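Local coordinates for glycosyl hydrolase, family 38 (Enterococcus faecalis, PDB 5KBP), which probably hydrolyses alpha-mannosidic linkages of carbohydrates as a metal-dependent family 38 glycoside hydrolase, at residues A[731-736]-A[798-803]. Numbering follows the deposited sequence.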
loop_
_atom_site.group_PDB
_atom_site.type_symbol
_atom_site.label_atom_id
_atom_site.label_comp_id
_atom_site.label_asym_id
_atom_site.label_seq_id
_atom_site.Cartn_x
_atom_site.Cartn_y
_atom_site.Cartn_z
ATOM N N PHE A 731 -19.305 24.448 -7.267
ATOM C CA PHE A 731 -19.154 23.039 -6.944
ATOM C C PHE A 731 -17.738 22.573 -7.261
ATOM O O PHE A 731 -16.996 23.229 -7.997
ATOM C CB PHE A 731 -20.187 22.177 -7.685
ATOM C CG PHE A 731 -20.198 22.366 -9.176
ATOM C CD1 PHE A 731 -21.001 23.333 -9.760
ATOM C CD2 PHE A 731 -19.433 21.553 -9.997
ATOM C CE1 PHE A 731 -21.024 23.500 -11.132
ATOM C CE2 PHE A 731 -19.452 21.715 -11.371
ATOM C CZ PHE A 731 -20.250 22.689 -11.939
ATOM N N ASN A 732 -17.371 21.428 -6.689
ATOM C CA ASN A 732 -15.993 20.959 -6.739
ATOM C C ASN A 732 -15.968 19.443 -6.587
ATOM O O ASN A 732 -16.984 18.810 -6.293
ATOM C CB ASN A 732 -15.148 21.618 -5.643
ATOM C CG ASN A 732 -15.513 21.128 -4.254
ATOM O OD1 ASN A 732 -14.918 20.178 -3.745
ATOM N ND2 ASN A 732 -16.498 21.771 -3.635
ATOM N N GLU A 733 -14.779 18.873 -6.785
ATOM C CA GLU A 733 -14.526 17.447 -6.578
ATOM C C GLU A 733 -13.287 17.319 -5.697
ATOM O O GLU A 733 -12.158 17.375 -6.193
ATOM C CB GLU A 733 -14.336 16.713 -7.902
ATOM C CG GLU A 733 -15.530 16.765 -8.833
ATOM C CD GLU A 733 -15.317 15.942 -10.086
ATOM O OE1 GLU A 733 -14.359 15.142 -10.112
ATOM O OE2 GLU A 733 -16.103 16.094 -11.044
ATOM N N GLY A 734 -13.496 17.145 -4.395
ATOM C CA GLY A 734 -12.392 16.957 -3.478
ATOM C C GLY A 734 -11.717 18.224 -3.005
ATOM O O GLY A 734 -10.675 18.142 -2.345
ATOM N N LEU A 735 -12.271 19.395 -3.323
ATOM C CA LEU A 735 -11.732 20.671 -2.855
ATOM C C LEU A 735 -12.602 21.116 -1.682
ATOM O O LEU A 735 -13.512 21.932 -1.815
ATOM C CB LEU A 735 -11.713 21.695 -3.985
ATOM C CG LEU A 735 -11.301 21.177 -5.367
ATOM C CD1 LEU A 735 -11.315 22.305 -6.391
ATOM C CD2 LEU A 735 -9.935 20.502 -5.321
ATOM N N ASN A 736 -12.300 20.561 -0.510
ATOM C CA ASN A 736 -13.215 20.583 0.622
ATOM C C ASN A 736 -13.005 21.759 1.570
ATOM O O ASN A 736 -13.750 21.877 2.549
ATOM C CB ASN A 736 -13.102 19.268 1.401
ATOM C CG ASN A 736 -13.417 18.058 0.541
ATOM O OD1 ASN A 736 -12.593 17.158 0.389
ATOM N ND2 ASN A 736 -14.615 18.035 -0.030
ATOM N N SER A 798 -24.817 15.953 -9.611
ATOM C CA SER A 798 -24.807 15.188 -10.852
ATOM C C SER A 798 -23.476 15.306 -11.584
ATOM O O SER A 798 -23.105 14.399 -12.337
ATOM C CB SER A 798 -25.952 15.650 -11.752
ATOM O OG SER A 798 -26.030 14.859 -12.922
ATOM N N ALA A 799 -22.748 16.407 -11.379
ATOM C CA ALA A 799 -21.476 16.587 -12.072
ATOM C C ALA A 799 -20.412 15.619 -11.569
ATOM O O ALA A 799 -19.481 15.284 -12.312
ATOM C CB ALA A 799 -20.997 18.032 -11.920
ATOM N N GLN A 800 -20.527 15.162 -10.321
ATOM C CA GLN A 800 -19.576 14.207 -9.767
ATOM C C GLN A 800 -19.838 12.774 -10.212
ATOM O O GLN A 800 -19.015 11.895 -9.927
ATOM C CB GLN A 800 -19.595 14.267 -8.237
ATOM C CG GLN A 800 -18.945 15.501 -7.643
ATOM C CD GLN A 800 -18.773 15.395 -6.139
ATOM O OE1 GLN A 800 -19.247 14.445 -5.517
ATOM N NE2 GLN A 800 -18.086 16.367 -5.550
ATOM N N ILE A 801 -20.946 12.516 -10.898
ATOM C CA ILE A 801 -21.325 11.158 -11.277
ATOM C C ILE A 801 -21.242 11.021 -12.793
ATOM O O ILE A 801 -22.175 11.426 -13.499
ATOM C CB ILE A 801 -22.734 10.818 -10.768
ATOM C CG1 ILE A 801 -22.844 11.117 -9.271
ATOM C CG2 ILE A 801 -23.066 9.361 -11.052
ATOM C CD1 ILE A 801 -24.241 10.957 -8.716
ATOM N N PRO A 802 -20.168 10.455 -13.337
ATOM C CA PRO A 802 -20.033 10.378 -14.795
ATOM C C PRO A 802 -20.983 9.353 -15.399
ATOM O O PRO A 802 -21.460 8.431 -14.733
ATOM C CB PRO A 802 -18.573 9.959 -14.989
ATOM C CG PRO A 802 -18.256 9.178 -13.754
ATOM C CD PRO A 802 -19.018 9.851 -12.640
ATOM N N PHE A 803 -21.254 9.535 -16.690
ATOM C CA PHE A 803 -22.046 8.563 -17.429
ATOM C C PHE A 803 -21.304 7.235 -17.523
ATOM O O PHE A 803 -20.071 7.182 -17.522
ATOM C CB PHE A 803 -22.363 9.077 -18.836
ATOM C CG PHE A 803 -23.654 9.843 -18.933
ATOM C CD1 PHE A 803 -24.868 9.204 -18.743
ATOM C CD2 PHE A 803 -23.655 11.196 -19.232
ATOM C CE1 PHE A 803 -26.057 9.902 -18.835
ATOM C CE2 PHE A 803 -24.844 11.899 -19.330
ATOM C CZ PHE A 803 -26.046 11.250 -19.131
#
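A799, on helix 789-799, meets F731 through its methyl group: CB lies 4.0 Å from F731 CE2, an oblique approach to the ring and an apolar touch. With chi1 at 54°, F731 CG sits between its own backbone N and carbonyl carbon, and the ring reaches the helix from strand 727-732, part of the large antiparallel sheet in the family 38 C-terminal domain. The carbonyl O of A799 stands 3.7 Å from E733 OE2, proximity without a hydrogen bond.

Q800 follows and makes the hydrogen bond across the contact. Past CG the side chain is stretched out, which carries the amide to the backbone of N732, where NE2 donates to N732 O at 2.8 Å. Three observations support a well-formed bond: the N-H...O angle is 153°, the donor lies in the carbonyl plane, and the acceptor lies close to the Q800 amide plane. Alongside, the aliphatic parts run past each other in opposite senses, Q800 CG to E733 CG 3.8 Å, with amide and carboxylate planes turned 80° apart. At its other atom, OE1, the same amide accepts from R315 of helix 304-332.

Across from it, N732 OD1 receives L735 N at 2.8 Å, an Asx motif that closes the turn just after the bonded carbonyl. Away from the annotated calcium sites, the contact joins the sheet to helix 789-799, and one glutamine amide links segments 731-736 and 798-803 with helix 304-332. Because both ends of that amide are engaged, its rotation is probably fixed, and the 187 Å² interface combines a single directional polar bond with modest apolar contact.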